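Local coordinates for protein GLB-12 (Caenorhabditis elegans, PDB 4BJA) that binds a heme group in a globin fold, probably serves in redox signalling and probably binds oxygen, at residues A[117-128]-A[202-211]. The protein carries 1 engineered substitution. Residues are numbered along the deposited sequence; the frame is centred on the assembly and turned at random.
Sequences WQLVRKTGRSHV and QMTDSFELER. With HEM (protoporphyrin IX containing Fe), chain B; SO4 (sulfate ion), chain C.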
# COMPACT_ATOMS: atom_id res chain seq x y z
N TRP A 117 -8.93 -0.88 -7.19
CA TRP A 117 -7.83 -1.69 -6.66
C TRP A 117 -7.69 -3.00 -7.42
O TRP A 117 -6.57 -3.45 -7.76
CB TRP A 117 -8.06 -1.88 -5.14
CG TRP A 117 -6.89 -2.42 -4.40
CD1 TRP A 117 -5.53 -2.35 -4.73
CD2 TRP A 117 -6.96 -3.06 -3.13
NE1 TRP A 117 -4.79 -2.94 -3.72
CE2 TRP A 117 -5.64 -3.40 -2.74
CE3 TRP A 117 -8.03 -3.41 -2.28
CZ2 TRP A 117 -5.35 -4.04 -1.53
CZ3 TRP A 117 -7.73 -4.06 -1.06
CH2 TRP A 117 -6.41 -4.36 -0.71
N GLN A 118 -8.83 -3.65 -7.70
CA GLN A 118 -8.79 -4.91 -8.44
C GLN A 118 -8.14 -4.75 -9.83
O GLN A 118 -7.38 -5.62 -10.27
CB GLN A 118 -10.19 -5.48 -8.65
CG GLN A 118 -10.80 -6.09 -7.35
CD GLN A 118 -12.28 -6.43 -7.55
OE1 GLN A 118 -12.94 -5.92 -8.45
NE2 GLN A 118 -12.80 -7.29 -6.70
N LEU A 119 -8.49 -3.67 -10.51
CA LEU A 119 -7.93 -3.34 -11.85
C LEU A 119 -6.41 -3.24 -11.76
O LEU A 119 -5.67 -3.84 -12.57
CB LEU A 119 -8.54 -2.05 -12.41
CG LEU A 119 -7.89 -1.54 -13.73
CD1 LEU A 119 -8.03 -2.55 -14.87
CD2 LEU A 119 -8.48 -0.21 -14.15
N VAL A 120 -5.94 -2.53 -10.75
CA VAL A 120 -4.47 -2.33 -10.68
C VAL A 120 -3.75 -3.64 -10.37
O VAL A 120 -2.76 -3.99 -11.01
CB VAL A 120 -4.13 -1.24 -9.65
CG1 VAL A 120 -2.61 -1.12 -9.50
CG2 VAL A 120 -4.77 0.10 -10.02
N ARG A 121 -4.26 -4.43 -9.42
CA ARG A 121 -3.60 -5.67 -9.10
C ARG A 121 -3.70 -6.69 -10.24
O ARG A 121 -2.75 -7.41 -10.49
CB ARG A 121 -4.12 -6.20 -7.76
CG ARG A 121 -3.70 -5.25 -6.63
CD ARG A 121 -3.72 -5.84 -5.26
NE ARG A 121 -2.82 -6.96 -5.07
CZ ARG A 121 -1.69 -6.94 -4.34
NH1 ARG A 121 -1.22 -5.83 -3.77
NH2 ARG A 121 -1.03 -8.08 -4.20
N LYS A 122 -4.82 -6.72 -10.97
CA LYS A 122 -5.01 -7.65 -12.08
C LYS A 122 -4.02 -7.31 -13.18
O LYS A 122 -3.48 -8.22 -13.87
CB LYS A 122 -6.44 -7.56 -12.65
CG LYS A 122 -6.62 -8.50 -13.84
CD LYS A 122 -8.06 -8.60 -14.31
CE LYS A 122 -8.16 -9.64 -15.47
NZ LYS A 122 -9.55 -9.86 -15.89
N THR A 123 -3.81 -6.01 -13.37
CA THR A 123 -2.89 -5.54 -14.43
C THR A 123 -1.47 -5.91 -14.04
O THR A 123 -0.69 -6.40 -14.87
CB THR A 123 -3.09 -4.03 -14.65
OG1 THR A 123 -4.46 -3.80 -15.01
CG2 THR A 123 -2.21 -3.46 -15.78
N GLY A 124 -1.12 -5.72 -12.76
CA GLY A 124 0.19 -6.13 -12.26
C GLY A 124 0.44 -7.62 -12.49
O GLY A 124 1.49 -8.03 -13.05
N ARG A 125 -0.53 -8.46 -12.11
CA ARG A 125 -0.40 -9.90 -12.29
C ARG A 125 -0.26 -10.29 -13.75
O ARG A 125 0.50 -11.22 -14.07
CB ARG A 125 -1.64 -10.64 -11.71
CG ARG A 125 -1.80 -10.45 -10.20
CD ARG A 125 -2.77 -11.50 -9.60
NE ARG A 125 -4.02 -11.56 -10.35
CZ ARG A 125 -5.08 -10.79 -10.12
NH1 ARG A 125 -5.08 -9.89 -9.14
NH2 ARG A 125 -6.18 -10.94 -10.87
N SER A 126 -0.96 -9.58 -14.64
CA SER A 126 -1.00 -9.95 -16.04
C SER A 126 0.34 -9.72 -16.71
O SER A 126 0.66 -10.36 -17.73
CB SER A 126 -2.07 -9.15 -16.76
OG SER A 126 -1.85 -9.21 -18.15
N HIS A 127 1.11 -8.81 -16.16
CA HIS A 127 2.43 -8.51 -16.76
C HIS A 127 3.45 -9.60 -16.57
O HIS A 127 4.51 -9.57 -17.20
CB HIS A 127 2.94 -7.12 -16.28
CG HIS A 127 2.33 -5.97 -17.04
ND1 HIS A 127 1.05 -5.53 -16.84
CD2 HIS A 127 2.84 -5.20 -18.04
CE1 HIS A 127 0.78 -4.53 -17.66
NE2 HIS A 127 1.85 -4.32 -18.42
N VAL A 128 3.16 -10.58 -15.70
CA VAL A 128 4.08 -11.67 -15.47
C VAL A 128 4.22 -12.50 -16.77
O VAL A 128 5.23 -13.18 -16.97
CB VAL A 128 3.64 -12.53 -14.29
CG1 VAL A 128 4.50 -13.78 -14.16
CG2 VAL A 128 3.68 -11.70 -12.97
N GLN A 202 1.16 -1.04 -6.10
CA GLN A 202 0.24 -2.18 -6.23
C GLN A 202 0.54 -3.02 -7.46
O GLN A 202 0.39 -4.26 -7.41
CB GLN A 202 -1.20 -1.67 -6.23
CG GLN A 202 -1.51 -1.01 -4.88
CD GLN A 202 -1.21 -1.97 -3.72
OE1 GLN A 202 -1.87 -2.99 -3.58
NE2 GLN A 202 -0.16 -1.66 -2.93
N MET A 203 1.00 -2.39 -8.54
CA MET A 203 1.42 -3.22 -9.67
C MET A 203 2.68 -3.98 -9.34
O MET A 203 2.79 -5.15 -9.69
CB MET A 203 1.61 -2.40 -10.93
CG MET A 203 0.30 -1.90 -11.47
SD MET A 203 0.62 -0.89 -12.90
CE MET A 203 1.00 -2.15 -14.10
N THR A 204 3.60 -3.35 -8.62
CA THR A 204 4.82 -4.02 -8.25
C THR A 204 4.53 -5.23 -7.35
O THR A 204 5.10 -6.32 -7.57
CB THR A 204 5.77 -3.03 -7.55
OG1 THR A 204 6.14 -2.02 -8.50
CG2 THR A 204 7.00 -3.74 -6.99
N ASP A 205 3.67 -5.03 -6.34
CA ASP A 205 3.42 -6.09 -5.37
C ASP A 205 2.65 -7.24 -5.97
O ASP A 205 2.99 -8.40 -5.73
CB ASP A 205 2.74 -5.53 -4.12
CG ASP A 205 3.72 -4.83 -3.17
OD1 ASP A 205 4.95 -4.84 -3.40
OD2 ASP A 205 3.25 -4.29 -2.14
N SER A 206 1.66 -6.92 -6.81
CA SER A 206 0.88 -7.96 -7.42
C SER A 206 1.72 -8.77 -8.43
O SER A 206 1.65 -10.03 -8.50
CB SER A 206 -0.39 -7.39 -8.03
OG SER A 206 -0.12 -6.41 -9.04
N PHE A 207 2.51 -8.06 -9.21
CA PHE A 207 3.45 -8.73 -10.11
C PHE A 207 4.40 -9.69 -9.33
O PHE A 207 4.63 -10.85 -9.73
CB PHE A 207 4.27 -7.66 -10.87
CG PHE A 207 5.27 -8.25 -11.84
CD1 PHE A 207 6.49 -8.72 -11.38
CD2 PHE A 207 4.95 -8.36 -13.19
CE1 PHE A 207 7.41 -9.33 -12.27
CE2 PHE A 207 5.90 -8.93 -14.09
CZ PHE A 207 7.09 -9.42 -13.62
N GLU A 208 4.98 -9.19 -8.25
CA GLU A 208 6.02 -9.93 -7.57
C GLU A 208 5.43 -11.23 -7.01
O GLU A 208 6.05 -12.31 -7.10
CB GLU A 208 6.60 -9.06 -6.48
CG GLU A 208 7.93 -9.51 -5.99
CD GLU A 208 9.07 -9.29 -6.99
OE1 GLU A 208 9.06 -8.31 -7.77
OE2 GLU A 208 10.01 -10.10 -6.96
N LEU A 209 4.23 -11.12 -6.46
CA LEU A 209 3.56 -12.29 -5.88
C LEU A 209 3.21 -13.31 -6.95
O LEU A 209 3.38 -14.52 -6.75
CB LEU A 209 2.30 -11.83 -5.14
CG LEU A 209 1.51 -12.96 -4.43
CD1 LEU A 209 2.38 -13.71 -3.43
CD2 LEU A 209 0.27 -12.39 -3.71
N GLU A 210 2.67 -12.83 -8.07
CA GLU A 210 2.26 -13.72 -9.13
C GLU A 210 3.47 -14.44 -9.73
O GLU A 210 3.40 -15.66 -10.01
CB GLU A 210 1.50 -12.94 -10.20
CG GLU A 210 1.07 -13.80 -11.42
CD GLU A 210 0.00 -14.84 -11.08
OE1 GLU A 210 -0.69 -14.72 -10.04
OE2 GLU A 210 -0.16 -15.79 -11.88
N ARG A 211 4.56 -13.71 -9.90
CA ARG A 211 5.78 -14.35 -10.38
C ARG A 211 6.29 -15.41 -9.38
O ARG A 211 6.67 -16.52 -9.80
CB ARG A 211 6.85 -13.30 -10.69
CG ARG A 211 8.17 -13.94 -11.07
CD ARG A 211 9.11 -12.91 -11.64
NE ARG A 211 9.56 -11.97 -10.62
CZ ARG A 211 10.42 -10.98 -10.83
NH1 ARG A 211 10.96 -10.81 -12.05
NH2 ARG A 211 10.75 -10.17 -9.84
CHA HEM B . -0.17 -4.97 -21.59
CHB HEM B . -0.78 -1.23 -18.58
CHC HEM B . 3.96 -1.11 -17.76
CHD HEM B . 4.63 -4.27 -21.33
C1A HEM B . -0.72 -4.02 -20.81
C2A HEM B . -2.15 -3.82 -20.62
C3A HEM B . -2.28 -2.77 -19.78
C4A HEM B . -0.96 -2.29 -19.44
CMA HEM B . -3.58 -2.12 -19.24
CAA HEM B . -3.26 -4.70 -21.26
CBA HEM B . -4.09 -5.43 -20.19
CGA HEM B . -3.19 -6.31 -19.46
O1A HEM B . -2.42 -7.06 -20.12
O2A HEM B . -3.21 -6.21 -18.20
C1B HEM B . 0.46 -0.94 -18.08
C2B HEM B . 0.71 -0.02 -16.97
C3B HEM B . 1.99 0.00 -16.75
C4B HEM B . 2.62 -0.88 -17.70
CMB HEM B . -0.37 0.76 -16.21
CAB HEM B . 2.67 0.83 -15.63
CBB HEM B . 3.94 1.13 -15.73
C1C HEM B . 4.55 -1.96 -18.64
C2C HEM B . 5.97 -2.18 -18.75
C3C HEM B . 6.16 -3.06 -19.73
C4C HEM B . 4.87 -3.40 -20.30
CMC HEM B . 7.04 -1.53 -17.85
CAC HEM B . 7.54 -3.57 -20.18
CBC HEM B . 7.58 -4.76 -20.75
C1D HEM B . 3.42 -4.68 -21.77
C2D HEM B . 3.20 -5.47 -22.95
C3D HEM B . 1.72 -5.68 -23.02
C4D HEM B . 1.18 -5.01 -21.87
CMD HEM B . 4.24 -6.00 -23.96
CAD HEM B . 0.94 -6.44 -24.11
CBD HEM B . 0.33 -5.37 -25.03
CGD HEM B . 1.34 -4.59 -25.87
O1D HEM B . 2.47 -5.06 -26.13
O2D HEM B . 0.98 -3.49 -26.31
NA HEM B . -0.01 -3.05 -20.09
NB HEM B . 1.67 -1.48 -18.52
NC HEM B . 3.92 -2.72 -19.60
ND HEM B . 2.19 -4.41 -21.16
FE HEM B . 1.92 -2.91 -19.87
S SO4 C . -3.53 -10.26 -5.55
O1 SO4 C . -2.43 -10.50 -4.61
O2 SO4 C . -2.95 -9.58 -6.70
O3 SO4 C . -4.13 -11.52 -5.94
O4 SO4 C . -4.58 -9.41 -4.96
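Gln202 OE1 shows how a single buried amide oxygen can tie two donors of a neighbouring helix together. Trp117 NE1 reaches it at 2.9 Å, nearly straight at 174° and in the plane of the indole; Arg121 NH1 comes in from the opposite face of the amide, also at 2.9 Å. Neither donor lies in the amide plane. Arg121, bent at chi3 (62°), turns NE and NH2 to a sulfate ion, probably from the crystallisation liquor: NH2 meets O1 at 2.8 Å and NE meets O2, which also accepts from Arg125 NH1. With an alanine at Arg121, Gln202 OE1 would probably keep the indole as its partner but lose the guanidinium N-H, and the sulfate would lose NE and NH2. The helices belong to a globin fold, where 113-126 brings up the proximal histidine and packs on the C-terminal helix 185-214; the segments 117-126 and 202-211 cross at -46°, their axes 7.1 Å apart. Gly124 permits this closeness: Ser206 packs as a knob among Val120, Arg121, Gly124 and Arg125, its OG 3.2 Å from Gly124 CA and bonded back to Gln202 O. Next to the heme, His127 binds the iron through NE2, opposite His92, while ND1 donates to Thr123 O at 2.8 Å, fixing the imidazole's rotation. Val128 CG2 sits over the face of Phe207 in a CH-pi contact.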